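Local coordinates for 3-hydroxyisobutyrate dehydrogenase family protein (Geobacter sulfurreducens, PDB 3PDU), which probably reduces succinic semialdehyde to gamma-hydroxybutyrate with NADPH, as a member of the beta-hydroxyacid dehydrogenase family, at residues Ala168-Gln180 / Met237-Leu251. Residues are numbered along the deposited sequence; the frame is centred on the assembly and turned at random. Where two conformers were deposited one is given.
With NAP (NADP nicotinamide-adenine-dinucleotide phosphate), chain I.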
loop_
_atom_site.group_PDB
_atom_site.type_symbol
_atom_site.label_atom_id
_atom_site.label_comp_id
_atom_site.label_asym_id
_atom_site.label_seq_id
_atom_site.Cartn_x
_atom_site.Cartn_y
_atom_site.Cartn_z
ATOM N N ALA A 168 2.964 -0.201 26.630
ATOM C CA ALA A 168 2.408 -0.872 25.458
ATOM C C ALA A 168 2.591 -0.021 24.202
ATOM O O ALA A 168 2.945 -0.533 23.129
ATOM C CB ALA A 168 0.920 -1.190 25.676
ATOM N N ARG A 169 2.345 1.280 24.331
ATOM C CA ARG A 169 2.500 2.183 23.195
ATOM C C ARG A 169 3.938 2.218 22.679
ATOM O O ARG A 169 4.165 2.099 21.470
ATOM C CB ARG A 169 1.987 3.585 23.527
ATOM C CG ARG A 169 0.456 3.663 23.619
ATOM C CD ARG A 169 -0.021 5.012 24.178
ATOM N NE ARG A 169 -1.472 5.139 24.032
ATOM C CZ ARG A 169 -2.134 6.285 24.125
ATOM N NH1 ARG A 169 -1.480 7.408 24.395
ATOM N NH2 ARG A 169 -3.452 6.305 23.961
ATOM N N MET A 170 4.910 2.362 23.582
ATOM C CA MET A 170 6.312 2.303 23.182
ATOM C C MET A 170 6.647 0.989 22.465
ATOM O O MET A 170 7.313 0.988 21.424
ATOM C CB MET A 170 7.238 2.476 24.394
ATOM C CG MET A 170 8.720 2.453 24.037
ATOM S SD MET A 170 9.278 3.898 23.064
ATOM C CE MET A 170 9.423 5.116 24.376
ATOM N N LYS A 171 6.216 -0.133 23.033
ATOM C CA LYS A 171 6.488 -1.444 22.443
ATOM C C LYS A 171 5.901 -1.547 21.036
ATOM O O LYS A 171 6.557 -2.019 20.104
ATOM C CB LYS A 171 5.930 -2.559 23.334
ATOM C CG LYS A 171 5.989 -3.964 22.723
ATOM C CD LYS A 171 7.438 -4.398 22.432
ATOM C CE LYS A 171 7.489 -5.761 21.741
ATOM N NZ LYS A 171 8.868 -6.089 21.264
ATOM N N LEU A 172 4.657 -1.114 20.880
ATOM C CA LEU A 172 4.019 -1.195 19.562
ATOM C C LEU A 172 4.707 -0.293 18.512
ATOM O O LEU A 172 4.819 -0.652 17.326
ATOM C CB LEU A 172 2.521 -0.896 19.679
ATOM C CG LEU A 172 1.718 -1.990 20.402
ATOM C CD1 LEU A 172 0.249 -1.604 20.495
ATOM C CD2 LEU A 172 1.872 -3.360 19.721
ATOM N N VAL A 173 5.163 0.876 18.946
ATOM C CA VAL A 173 5.864 1.801 18.054
ATOM C C VAL A 173 7.193 1.195 17.621
ATOM O O VAL A 173 7.527 1.183 16.442
ATOM C CB VAL A 173 6.107 3.174 18.730
ATOM C CG1 VAL A 173 7.119 3.990 17.929
ATOM C CG2 VAL A 173 4.793 3.941 18.863
ATOM N N VAL A 174 7.952 0.686 18.584
ATOM C CA VAL A 174 9.217 0.019 18.278
ATOM C C VAL A 174 9.025 -1.150 17.314
ATOM O O VAL A 174 9.759 -1.271 16.328
ATOM C CB VAL A 174 9.913 -0.469 19.563
ATOM C CG1 VAL A 174 11.118 -1.361 19.225
ATOM C CG2 VAL A 174 10.336 0.734 20.416
ATOM N N ASN A 175 8.038 -2.008 17.574
ATOM C CA ASN A 175 7.839 -3.159 16.687
ATOM C C ASN A 175 7.243 -2.835 15.323
ATOM O O ASN A 175 7.439 -3.588 14.369
ATOM C CB ASN A 175 7.053 -4.286 17.366
ATOM C CG ASN A 175 7.972 -5.266 18.062
ATOM O OD1 ASN A 175 9.080 -4.902 18.457
ATOM N ND2 ASN A 175 7.533 -6.508 18.205
ATOM N N MET A 176 6.511 -1.728 15.236
ATOM C CA MET A 176 5.991 -1.286 13.947
ATOM C C MET A 176 7.161 -0.922 13.048
ATOM O O MET A 176 7.178 -1.258 11.863
ATOM C CB MET A 176 5.088 -0.063 14.105
ATOM C CG MET A 176 4.602 0.485 12.776
ATOM S SD MET A 176 3.456 1.872 12.970
ATOM C CE MET A 176 4.592 3.153 13.498
ATOM N N ILE A 177 8.141 -0.219 13.612
ATOM C CA ILE A 177 9.379 0.048 12.884
ATOM C C ILE A 177 10.049 -1.278 12.485
ATOM O O ILE A 177 10.436 -1.460 11.334
ATOM C CB ILE A 177 10.346 0.938 13.706
ATOM C CG1 ILE A 177 9.695 2.302 13.974
ATOM C CG2 ILE A 177 11.652 1.136 12.948
ATOM C CD1 ILE A 177 10.510 3.228 14.873
ATOM N N MET A 178 10.162 -2.212 13.423
ATOM C CA MET A 178 10.835 -3.486 13.117
ATOM C C MET A 178 10.157 -4.268 11.979
ATOM O O MET A 178 10.832 -4.862 11.126
ATOM C CB MET A 178 10.922 -4.352 14.374
ATOM C CG MET A 178 11.802 -5.580 14.235
ATOM S SD MET A 178 11.876 -6.476 15.811
ATOM C CE MET A 178 10.247 -7.211 15.839
ATOM N N GLY A 179 8.828 -4.277 11.964
ATOM C CA GLY A 179 8.102 -5.007 10.930
ATOM C C GLY A 179 8.352 -4.419 9.556
ATOM O O GLY A 179 8.556 -5.143 8.586
ATOM N N GLN A 180 8.337 -3.091 9.470
ATOM C CA GLN A 180 8.615 -2.426 8.205
ATOM C C GLN A 180 10.074 -2.614 7.778
ATOM O O GLN A 180 10.369 -2.725 6.581
ATOM C CB GLN A 180 8.244 -0.949 8.282
ATOM C CG GLN A 180 6.734 -0.720 8.467
ATOM C CD GLN A 180 6.346 0.745 8.340
ATOM O OE1 GLN A 180 5.849 1.354 9.287
ATOM N NE2 GLN A 180 6.568 1.309 7.172
ATOM N N MET A 237 4.552 -11.155 15.076
ATOM C CA MET A 237 4.905 -9.928 14.363
ATOM C C MET A 237 3.655 -9.348 13.692
ATOM O O MET A 237 3.419 -8.129 13.724
ATOM C CB MET A 237 5.988 -10.187 13.310
ATOM C CG MET A 237 6.355 -8.933 12.464
ATOM S SD MET A 237 7.407 -7.738 13.329
ATOM C CE MET A 237 6.191 -6.726 14.124
ATOM N N GLN A 238 2.850 -10.216 13.081
ATOM C CA GLN A 238 1.657 -9.741 12.372
ATOM C C GLN A 238 0.664 -9.164 13.388
ATOM O O GLN A 238 0.076 -8.102 13.172
ATOM C CB GLN A 238 1.017 -10.856 11.534
ATOM C CG GLN A 238 -0.051 -10.335 10.570
ATOM C CD GLN A 238 -1.425 -10.301 11.208
ATOM O OE1 GLN A 238 -1.901 -11.313 11.718
ATOM N NE2 GLN A 238 -2.085 -9.141 11.161
ATOM N N LYS A 239 0.494 -9.864 14.506
ATOM C CA LYS A 239 -0.292 -9.343 15.630
ATOM C C LYS A 239 0.178 -7.940 16.077
ATOM O O LYS A 239 -0.647 -7.041 16.319
ATOM C CB LYS A 239 -0.246 -10.342 16.804
ATOM C CG LYS A 239 -1.011 -9.894 18.056
ATOM C CD LYS A 239 -0.096 -9.296 19.123
ATOM C CE LYS A 239 1.019 -10.268 19.538
ATOM N NZ LYS A 239 1.947 -9.619 20.529
ATOM N N ASP A 240 1.491 -7.734 16.191
ATOM C CA ASP A 240 1.988 -6.408 16.622
ATOM C C ASP A 240 1.682 -5.307 15.607
ATOM O O ASP A 240 1.328 -4.179 15.983
ATOM C CB ASP A 240 3.491 -6.440 16.919
ATOM C CG ASP A 240 3.829 -7.260 18.156
ATOM O OD1 ASP A 240 2.899 -7.664 18.888
ATOM O OD2 ASP A 240 5.033 -7.493 18.398
ATOM N N LEU A 241 1.828 -5.619 14.319
ATOM C CA LEU A 241 1.445 -4.658 13.281
ATOM C C LEU A 241 -0.068 -4.373 13.305
ATOM O O LEU A 241 -0.497 -3.216 13.207
ATOM C CB LEU A 241 1.872 -5.166 11.897
ATOM C CG LEU A 241 3.386 -5.051 11.623
ATOM C CD1 LEU A 241 3.846 -5.850 10.396
ATOM C CD2 LEU A 241 3.787 -3.593 11.465
ATOM N N ARG A 242 -0.876 -5.425 13.400
ATOM C CA ARG A 242 -2.323 -5.252 13.600
ATOM C C ARG A 242 -2.589 -4.237 14.712
ATOM O O ARG A 242 -3.356 -3.271 14.548
ATOM C CB ARG A 242 -2.966 -6.611 13.948
ATOM C CG ARG A 242 -4.335 -6.545 14.661
ATOM C CD ARG A 242 -4.555 -7.805 15.523
ATOM N NE ARG A 242 -4.227 -9.014 14.765
ATOM C CZ ARG A 242 -3.983 -10.208 15.306
ATOM N NH1 ARG A 242 -4.032 -10.367 16.621
ATOM N NH2 ARG A 242 -3.675 -11.243 14.526
ATOM N N LEU A 243 -1.937 -4.440 15.847
ATOM C CA LEU A 243 -2.176 -3.589 17.007
ATOM C C LEU A 243 -1.697 -2.159 16.778
ATOM O O LEU A 243 -2.344 -1.223 17.224
ATOM C CB LEU A 243 -1.511 -4.176 18.260
ATOM C CG LEU A 243 -2.063 -5.540 18.706
ATOM C CD1 LEU A 243 -1.415 -6.003 20.014
ATOM C CD2 LEU A 243 -3.570 -5.440 18.864
ATOM N N ALA A 244 -0.564 -1.994 16.091
ATOM C CA ALA A 244 -0.064 -0.662 15.753
ATOM C C ALA A 244 -1.054 0.113 14.874
ATOM O O ALA A 244 -1.294 1.311 15.081
ATOM C CB ALA A 244 1.306 -0.764 15.055
ATOM N N VAL A 245 -1.604 -0.575 13.877
ATOM C CA VAL A 245 -2.581 0.022 12.975
ATOM C C VAL A 245 -3.865 0.388 13.729
ATOM O O VAL A 245 -4.477 1.436 13.471
ATOM C CB VAL A 245 -2.886 -0.913 11.782
ATOM C CG1 VAL A 245 -4.107 -0.417 10.984
ATOM C CG2 VAL A 245 -1.655 -1.024 10.860
ATOM N N GLU A 246 -4.282 -0.464 14.660
ATOM C CA GLU A 246 -5.471 -0.152 15.459
ATOM C C GLU A 246 -5.217 1.045 16.376
ATOM O O GLU A 246 -6.101 1.878 16.589
ATOM C CB GLU A 246 -5.962 -1.397 16.220
ATOM C CG GLU A 246 -6.491 -2.455 15.231
ATOM C CD GLU A 246 -6.801 -3.820 15.846
ATOM O OE1 GLU A 246 -6.724 -3.975 17.087
ATOM O OE2 GLU A 246 -7.134 -4.741 15.065
ATOM N N LEU A 247 -4.009 1.124 16.917
ATOM C CA LEU A 247 -3.620 2.262 17.755
ATOM C C LEU A 247 -3.628 3.543 16.934
ATOM O O LEU A 247 -4.158 4.575 17.368
ATOM C CB LEU A 247 -2.225 2.027 18.359
ATOM C CG LEU A 247 -1.604 3.136 19.220
ATOM C CD1 LEU A 247 -2.496 3.487 20.400
ATOM C CD2 LEU A 247 -0.222 2.717 19.706
ATOM N N GLY A 248 -3.050 3.480 15.737
ATOM C CA GLY A 248 -3.091 4.604 14.821
ATOM C C GLY A 248 -4.513 5.050 14.498
ATOM O O GLY A 248 -4.804 6.249 14.424
ATOM N N ASP A 249 -5.403 4.083 14.307
ATOM C CA ASP A 249 -6.815 4.373 14.066
ATOM C C ASP A 249 -7.385 5.200 15.236
ATOM O O ASP A 249 -7.961 6.272 15.030
ATOM C CB ASP A 249 -7.576 3.041 13.872
ATOM C CG ASP A 249 -9.006 3.230 13.398
ATOM O OD1 ASP A 249 -9.674 4.175 13.842
ATOM O OD2 ASP A 249 -9.479 2.404 12.586
ATOM N N ARG A 250 -7.195 4.716 16.465
ATOM C CA ARG A 250 -7.688 5.412 17.665
ATOM C C ARG A 250 -7.108 6.817 17.842
ATOM O O ARG A 250 -7.798 7.725 18.300
ATOM C CB ARG A 250 -7.400 4.602 18.937
ATOM C CG ARG A 250 -8.168 3.294 19.020
ATOM C CD ARG A 250 -8.107 2.657 20.416
ATOM N NE ARG A 250 -6.759 2.236 20.815
ATOM C CZ ARG A 250 -6.189 1.090 20.449
ATOM N NH1 ARG A 250 -6.839 0.240 19.657
ATOM N NH2 ARG A 250 -4.964 0.786 20.876
ATOM N N LEU A 251 -5.840 6.988 17.495
ATOM C CA LEU A 251 -5.189 8.298 17.635
ATOM C C LEU A 251 -5.333 9.190 16.413
ATOM O O LEU A 251 -4.831 10.312 16.398
ATOM C CB LEU A 251 -3.706 8.132 17.976
ATOM C CG LEU A 251 -3.433 7.447 19.318
ATOM C CD1 LEU A 251 -1.939 7.218 19.513
ATOM C CD2 LEU A 251 -4.022 8.266 20.472
HETATM P PA NAP I . 4.765 -18.192 22.118
HETATM O O1A NAP I . 3.810 -18.359 21.009
HETATM O O2A NAP I . 5.914 -19.112 22.058
HETATM O O5B NAP I . 4.040 -18.305 23.534
HETATM C C5B NAP I . 2.766 -17.787 23.814
HETATM C C4B NAP I . 2.417 -18.170 25.253
HETATM O O4B NAP I . 1.091 -17.741 25.533
HETATM C C3B NAP I . 2.438 -19.685 25.495
HETATM O O3B NAP I . 2.810 -19.901 26.845
HETATM C C2B NAP I . 0.978 -20.074 25.326
HETATM O O2B NAP I . 0.545 -21.199 26.048
HETATM C C1B NAP I . 0.320 -18.848 25.922
HETATM N N9A NAP I . -1.070 -18.677 25.487
HETATM C C8A NAP I . -1.542 -18.375 24.238
HETATM N N7A NAP I . -2.897 -18.305 24.322
HETATM C C5A NAP I . -3.277 -18.538 25.594
HETATM C C6A NAP I . -4.516 -18.573 26.217
HETATM N N6A NAP I . -5.633 -18.335 25.519
HETATM N N1A NAP I . -4.571 -18.856 27.561
HETATM C C2A NAP I . -3.417 -19.090 28.284
HETATM N N3A NAP I . -2.190 -19.052 27.658
HETATM C C4A NAP I . -2.130 -18.780 26.335
HETATM O O3 NAP I . 5.191 -16.649 22.068
HETATM P PN NAP I . 6.458 -15.837 22.608
HETATM O O1N NAP I . 7.364 -15.612 21.468
HETATM O O2N NAP I . 6.901 -16.442 23.890
HETATM O O5D NAP I . 5.692 -14.453 22.892
HETATM C C5D NAP I . 5.076 -14.142 24.122
HETATM C C4D NAP I . 4.827 -12.639 24.106
HETATM O O4D NAP I . 6.063 -11.957 24.026
HETATM C C3D NAP I . 4.050 -12.226 22.860
HETATM O O3D NAP I . 3.235 -11.117 23.207
HETATM C C2D NAP I . 5.116 -11.755 21.893
HETATM O O2D NAP I . 4.624 -10.817 20.946
HETATM C C1D NAP I . 6.072 -11.117 22.892
HETATM N N1N NAP I . 7.464 -10.981 22.463
HETATM C C2N NAP I . 8.085 -11.972 21.754
HETATM C C3N NAP I . 9.426 -11.826 21.382
HETATM C C7N NAP I . 10.151 -12.915 20.624
HETATM O O7N NAP I . 11.328 -12.573 19.959
HETATM N N7N NAP I . 9.683 -14.164 20.558
HETATM C C4N NAP I . 10.113 -10.671 21.749
HETATM C C5N NAP I . 9.478 -9.675 22.491
HETATM C C6N NAP I . 8.149 -9.851 22.855
HETATM P P2B NAP I . 0.561 -22.656 25.360
HETATM O O1X NAP I . -0.507 -23.428 26.077
HETATM O O2X NAP I . 0.280 -22.513 23.880
HETATM O O3X NAP I . 1.912 -23.282 25.542
HETATM O O HOH W 1 -5.396 3.972 22.669
HETATM O O HOH W 2 3.936 -3.093 16.175
#
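The carboxylate of D240 is gripped from two sides: N175 ND2 donates to D240 OD2 at 2.7 Å, and K239 NZ closes a salt bridge to D240 OD1, also at 2.7 Å. These residues join two helices of the all-helical C-terminal domain of the beta-hydroxyacid dehydrogenase fold, the long helix 166-194 and helix 234-251, which cross at -118° with their segment axes 9.0 Å apart. The N175 bond is bent, 142° at the hydrogen, and reaches OD2 on its anti side, whereas K239 comes to OD1 from the syn side. K239 NZ also donates to O2D of the NADP ribose and to T96 O, so the carboxylate probably helps to position this NADP-binding lysine. On the other helix K171 NZ, in one of its two conformers, donates to N175 OD1 (3.1 Å) from above the amide carbonyl plane; it bonds V121 O as well and faces the nicotinamide ring. Replacing D240 by an alanine would probably leave N175 ND2 without this acceptor, its amide still held at OD1 by K171, and deprive K239 of a countercharge that helps hold it at the ribose.

Deeper in the crossing, a water 2.8 Å from L172 O donates to that carbonyl and, weakly, to D240 O. CD1 and CD2 of L172 both rest against L243 CB, each at 3.8 Å, while A244 CB sits against CB and SD of M176. At one end R169 stretches its extended chain across L247 at about a right angle, its guanidinium salt-bridged to D99 and linked through a second water to R250. At the other, M237 folds at chi2 (77°) and again at chi3, which lays SD beside G179 CA and brings CE to 3.4 Å from N175 O.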